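Local structure of TarM (Staphylococcus aureus subsp. aureus 21178, 4X7R) at residues 37-42 with 208-213; 217-222 with 239-244. The protein belongs to the GT-B class of glycosyltransferase-like proteins, with two parallel-sheet domains and an added antiparallel sheet, and binds uridine-5'-diphosphate. The protein carries 1 engineered substitution. All coordinates share one frame; numbering follows the deposited sequence.

Contact 1: 37-42 with 208-213; sequences DIVTFD and VYYLEK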
# COMPACT_ATOMS: atom_id res chain seq x y z
N ASP A 37 -3.19 -15.13 -6.33
CA ASP A 37 -4.08 -14.35 -5.48
C ASP A 37 -3.39 -13.60 -4.37
O ASP A 37 -2.23 -13.87 -4.07
CB ASP A 37 -5.25 -15.21 -4.99
CG ASP A 37 -6.02 -15.83 -6.16
OD1 ASP A 37 -6.48 -15.06 -7.05
OD2 ASP A 37 -6.15 -17.07 -6.20
N ILE A 38 -4.09 -12.61 -3.79
CA ILE A 38 -3.53 -11.76 -2.74
C ILE A 38 -4.07 -12.17 -1.38
O ILE A 38 -5.26 -12.40 -1.25
CB ILE A 38 -3.77 -10.27 -3.09
CG1 ILE A 38 -3.09 -9.93 -4.50
CG2 ILE A 38 -3.26 -9.35 -1.95
CD1 ILE A 38 -3.28 -8.51 -5.05
N VAL A 39 -3.17 -12.31 -0.39
CA VAL A 39 -3.54 -12.64 1.01
C VAL A 39 -3.24 -11.40 1.86
O VAL A 39 -2.11 -10.92 1.85
CB VAL A 39 -2.80 -13.88 1.56
CG1 VAL A 39 -3.29 -14.23 2.97
CG2 VAL A 39 -2.92 -15.07 0.60
N THR A 40 -4.26 -10.87 2.56
CA THR A 40 -4.15 -9.72 3.47
C THR A 40 -4.43 -10.15 4.91
O THR A 40 -5.02 -11.21 5.13
CB THR A 40 -4.98 -8.52 3.00
OG1 THR A 40 -6.37 -8.86 3.05
CG2 THR A 40 -4.56 -8.03 1.62
N PHE A 41 -3.99 -9.33 5.90
CA PHE A 41 -4.10 -9.66 7.31
C PHE A 41 -4.78 -8.59 8.16
O PHE A 41 -5.01 -8.81 9.33
CB PHE A 41 -2.70 -10.03 7.88
CG PHE A 41 -2.01 -11.13 7.09
CD1 PHE A 41 -2.33 -12.47 7.29
CD2 PHE A 41 -1.03 -10.82 6.14
CE1 PHE A 41 -1.71 -13.48 6.54
CE2 PHE A 41 -0.42 -11.82 5.38
CZ PHE A 41 -0.77 -13.15 5.58
N ASP A 42 -5.14 -7.44 7.58
CA ASP A 42 -5.79 -6.40 8.36
C ASP A 42 -7.30 -6.66 8.48
O ASP A 42 -7.89 -7.48 7.76
CB ASP A 42 -5.57 -5.03 7.69
CG ASP A 42 -6.28 -4.92 6.35
OD1 ASP A 42 -6.22 -5.90 5.57
OD2 ASP A 42 -6.88 -3.86 6.08
N VAL A 208 -0.40 -17.38 11.06
CA VAL A 208 0.36 -18.57 10.67
C VAL A 208 -0.60 -19.75 10.50
O VAL A 208 -0.52 -20.47 9.50
CB VAL A 208 1.52 -18.87 11.67
CG1 VAL A 208 2.03 -20.30 11.52
CG2 VAL A 208 2.64 -17.85 11.51
N TYR A 209 -1.55 -19.93 11.45
CA TYR A 209 -2.55 -21.00 11.38
C TYR A 209 -3.36 -20.84 10.10
O TYR A 209 -3.54 -21.80 9.36
CB TYR A 209 -3.47 -20.96 12.61
CG TYR A 209 -4.70 -21.83 12.49
CD1 TYR A 209 -4.64 -23.21 12.72
CD2 TYR A 209 -5.96 -21.27 12.22
CE1 TYR A 209 -5.79 -24.00 12.66
CE2 TYR A 209 -7.10 -22.07 12.12
CZ TYR A 209 -7.01 -23.43 12.35
OH TYR A 209 -8.15 -24.19 12.22
N TYR A 210 -3.84 -19.61 9.85
CA TYR A 210 -4.66 -19.25 8.69
C TYR A 210 -4.01 -19.67 7.36
O TYR A 210 -4.66 -20.32 6.55
CB TYR A 210 -5.00 -17.75 8.73
CG TYR A 210 -5.56 -17.22 7.43
CD1 TYR A 210 -6.75 -17.72 6.90
CD2 TYR A 210 -4.92 -16.20 6.73
CE1 TYR A 210 -7.27 -17.24 5.71
CE2 TYR A 210 -5.44 -15.70 5.54
CZ TYR A 210 -6.63 -16.22 5.04
OH TYR A 210 -7.19 -15.72 3.91
N LEU A 211 -2.71 -19.33 7.18
CA LEU A 211 -1.93 -19.69 5.98
C LEU A 211 -1.80 -21.20 5.83
O LEU A 211 -1.77 -21.68 4.71
CB LEU A 211 -0.54 -19.05 6.01
CG LEU A 211 -0.49 -17.53 5.87
CD1 LEU A 211 0.92 -17.02 6.10
CD2 LEU A 211 -1.03 -17.09 4.48
N GLU A 212 -1.69 -21.94 6.94
CA GLU A 212 -1.58 -23.40 6.92
C GLU A 212 -2.92 -24.02 6.52
O GLU A 212 -2.94 -25.05 5.86
CB GLU A 212 -1.11 -23.94 8.28
CG GLU A 212 0.33 -23.58 8.58
CD GLU A 212 0.75 -23.71 10.03
OE1 GLU A 212 -0.12 -23.86 10.92
OE2 GLU A 212 1.97 -23.63 10.29
N LYS A 213 -4.04 -23.35 6.87
CA LYS A 213 -5.42 -23.74 6.52
C LYS A 213 -5.73 -23.36 5.05
O LYS A 213 -6.25 -24.17 4.28
CB LYS A 213 -6.42 -23.05 7.49
CG LYS A 213 -7.38 -23.99 8.20
CD LYS A 213 -6.70 -25.10 9.02
CE LYS A 213 -7.68 -26.22 9.32
NZ LYS A 213 -8.04 -27.04 8.12
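Val39, whose backbone is hydrogen-bonded to Met6 on the adjoining strand, meets Tyr210 and Leu211 with one methyl, in a contact made entirely of apolar side-chain packing. The side chain of Val39 leaves the strand toward the helix, and with CG1 anti to the backbone N (chi1 -176°) this branch makes the touch. CG1 lies 3.7 Å from CE2 of Tyr210, approaching the ring obliquely, and 3.9 Å from CD2 of Leu211. The valine and tyrosine side chains run past each other in opposite directions.

In the N-terminal parallel sheet of this GT-B protein, strand 36-40 runs between strands 3-7 and 66-68, and helix 203-214 packs against the last part of the strand and the residue that follows it; the ten-stranded antiparallel sheet is inserted in the chain between the two segments. Just past the strand, Phe41 brings its ring back to the helix. Its CE1 comes in at the edge of the Tyr210 ring, 4.2 Å from CD2, while its CZ sits 4.1 Å from CD2 of Leu211, the same methyl that meets Val39, which lies at the edge of the phenylalanine ring. The Phe41 and Leu211 side chains cross at about a right angle.

Tyr210 is further enclosed by Tyr72 and Val69 of helix 69-78 and by Tyr67, whereas Met7 of strand 3-7 touches Val39, Phe41 and Leu211. Phe41 also belongs to the glycan pocket, where its side chain touches the bound 2-deoxy-3,6-di-O-sulfo-2-(sulfoamino)-alpha-D-glucopyranose.

Contact 2: 217-222 with 239-244; sequences DSKDSI and HKNAQK
Where the two strands of the beta-alpha-beta unit made by strand 221-225, helix 231-235 and strand 243-247 begin, the carboxylate of Asp217 gathers backbone N-H groups from the loop 239-242. OD2 takes the N-H of Lys240 at 2.7 Å in a nearly straight bond (174°). OD1 accepts two: Asn241 N at 2.7 Å and Ala242 N at 3.0 Å. Asn241 N and Lys240 N come to the syn sides of their oxygens, each somewhat out of the carboxylate plane, whereas Ala242 N meets OD1 nearly along its C-O axis. With CG anti to the backbone N (chi1 -160°), Asp217 turns its carboxylate into this run of donors, whose N-H dipoles would be expected to stabilise a negative charge.

Asn241 returns the grip: its ND2 donates to Asp217 O at 2.9 Å, with the carbonyl oxygen in the plane of the amide although the nitrogen itself stands above the carbonyl plane. Lys219 crosses the asparagine side chain, its bent chain placing NZ 3.7 Å from Asn241 CG.

Beyond this loop the two strands run parallel as neighbours in the seven-stranded sheet, with Ile222 bridged to Gln243 and Gln243 N bonded to Ser221 O. Strand 221-225 is entered through a type I turn from Ser218 to Ser221, within which Ser218 OG accepts from Asp220 N to form an ST turn. Gln243 is extended beyond CG, and its NE2 bonds Lys219 O at 2.9 Å, nearly in line with the carbonyl, while CD lies 3.9 Å from Ile222 CG1, the two side chains pointing the same way. NE2 also bonds Phe491 O, and OE1 bonds Tyr245 OH, tying the glutamine to the C-terminal helix and to its own strand.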
# COMPACT_ATOMS: atom_id res chain seq x y z
N ASP A 217 -0.04 -27.98 1.59
CA ASP A 217 1.38 -28.32 1.61
C ASP A 217 1.83 -29.15 0.41
O ASP A 217 2.23 -30.32 0.53
CB ASP A 217 1.82 -28.90 2.97
CG ASP A 217 3.32 -28.79 3.15
OD1 ASP A 217 3.98 -28.11 2.31
OD2 ASP A 217 3.84 -29.35 4.13
N SER A 218 1.83 -28.50 -0.76
CA SER A 218 2.21 -29.05 -2.06
C SER A 218 3.28 -28.17 -2.69
O SER A 218 3.22 -26.95 -2.56
CB SER A 218 0.98 -29.11 -2.96
OG SER A 218 1.31 -29.18 -4.34
N LYS A 219 4.22 -28.79 -3.43
CA LYS A 219 5.29 -28.11 -4.18
C LYS A 219 4.71 -27.14 -5.23
O LYS A 219 5.40 -26.23 -5.69
CB LYS A 219 6.21 -29.16 -4.86
CG LYS A 219 6.98 -30.06 -3.89
CD LYS A 219 7.18 -31.51 -4.37
CE LYS A 219 5.94 -32.40 -4.30
NZ LYS A 219 5.35 -32.50 -2.94
N ASP A 220 3.43 -27.34 -5.61
CA ASP A 220 2.68 -26.52 -6.55
C ASP A 220 2.17 -25.24 -5.88
O ASP A 220 1.84 -24.29 -6.58
CB ASP A 220 1.51 -27.33 -7.16
CG ASP A 220 1.93 -28.43 -8.13
OD1 ASP A 220 2.97 -28.27 -8.79
OD2 ASP A 220 1.21 -29.46 -8.23
N SER A 221 2.11 -25.22 -4.54
CA SER A 221 1.69 -24.05 -3.74
C SER A 221 2.89 -23.13 -3.59
O SER A 221 3.96 -23.57 -3.14
CB SER A 221 1.18 -24.48 -2.37
OG SER A 221 -0.10 -25.10 -2.42
N ILE A 222 2.74 -21.88 -4.02
CA ILE A 222 3.83 -20.89 -3.97
C ILE A 222 3.38 -19.68 -3.16
O ILE A 222 2.35 -19.07 -3.48
CB ILE A 222 4.31 -20.50 -5.39
CG1 ILE A 222 4.85 -21.74 -6.16
CG2 ILE A 222 5.36 -19.35 -5.33
CD1 ILE A 222 4.61 -21.71 -7.65
N HIS A 239 4.73 -25.55 6.61
CA HIS A 239 4.79 -26.13 5.25
C HIS A 239 6.14 -26.76 4.98
O HIS A 239 7.17 -26.13 5.23
CB HIS A 239 4.48 -25.09 4.14
CG HIS A 239 3.08 -24.54 4.18
ND1 HIS A 239 2.80 -23.34 4.82
CD2 HIS A 239 1.95 -25.00 3.60
CE1 HIS A 239 1.49 -23.14 4.65
NE2 HIS A 239 0.94 -24.12 3.94
N LYS A 240 6.14 -28.00 4.49
CA LYS A 240 7.37 -28.74 4.17
C LYS A 240 7.62 -28.77 2.66
O LYS A 240 8.77 -28.97 2.24
CB LYS A 240 7.27 -30.18 4.72
CG LYS A 240 7.22 -30.24 6.25
CD LYS A 240 6.77 -31.61 6.74
CE LYS A 240 6.46 -31.62 8.23
NZ LYS A 240 5.19 -30.91 8.55
N ASN A 241 6.56 -28.59 1.85
CA ASN A 241 6.67 -28.65 0.38
C ASN A 241 6.39 -27.34 -0.31
O ASN A 241 7.00 -27.07 -1.34
CB ASN A 241 5.72 -29.71 -0.16
CG ASN A 241 5.89 -31.05 0.47
OD1 ASN A 241 7.00 -31.59 0.53
ND2 ASN A 241 4.78 -31.61 0.94
N ALA A 242 5.42 -26.56 0.20
CA ALA A 242 5.06 -25.28 -0.39
C ALA A 242 6.29 -24.38 -0.48
O ALA A 242 7.14 -24.44 0.40
CB ALA A 242 3.97 -24.61 0.42
N GLN A 243 6.41 -23.63 -1.59
CA GLN A 243 7.52 -22.73 -1.82
C GLN A 243 7.33 -21.39 -1.12
O GLN A 243 6.19 -20.91 -0.96
CB GLN A 243 7.74 -22.52 -3.33
CG GLN A 243 7.91 -23.84 -4.08
CD GLN A 243 8.19 -23.65 -5.53
OE1 GLN A 243 8.90 -22.73 -5.92
NE2 GLN A 243 7.68 -24.55 -6.36
N LYS A 244 8.45 -20.80 -0.69
CA LYS A 244 8.44 -19.50 0.00
C LYS A 244 9.42 -18.53 -0.62
O LYS A 244 10.62 -18.82 -0.72
CB LYS A 244 8.71 -19.65 1.52
CG LYS A 244 7.70 -20.53 2.27
CD LYS A 244 8.04 -20.66 3.75
CE LYS A 244 7.02 -21.47 4.54
NZ LYS A 244 7.32 -21.43 6.01

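Both contacts reach the same parallel sheet, contact 1 through strand 36-40 and contact 2 through strands 221-225 and 243-247. Helix 203-214, which supplies the second half of contact 1, leads along the chain into strand 221-225, so the two sites follow in series, their centres about 14 Å apart. They touch where His239 CE1 packs 3.6 Å from Leu211 O. Contact 1 is a buried packing of helix against strand and the residue after it, made of rings and methyls beside the glycan pocket. Contact 2 is only partly buried, lies farther from the centre of the chain, and depends on backbone and side-chain hydrogen bonds where two strands begin.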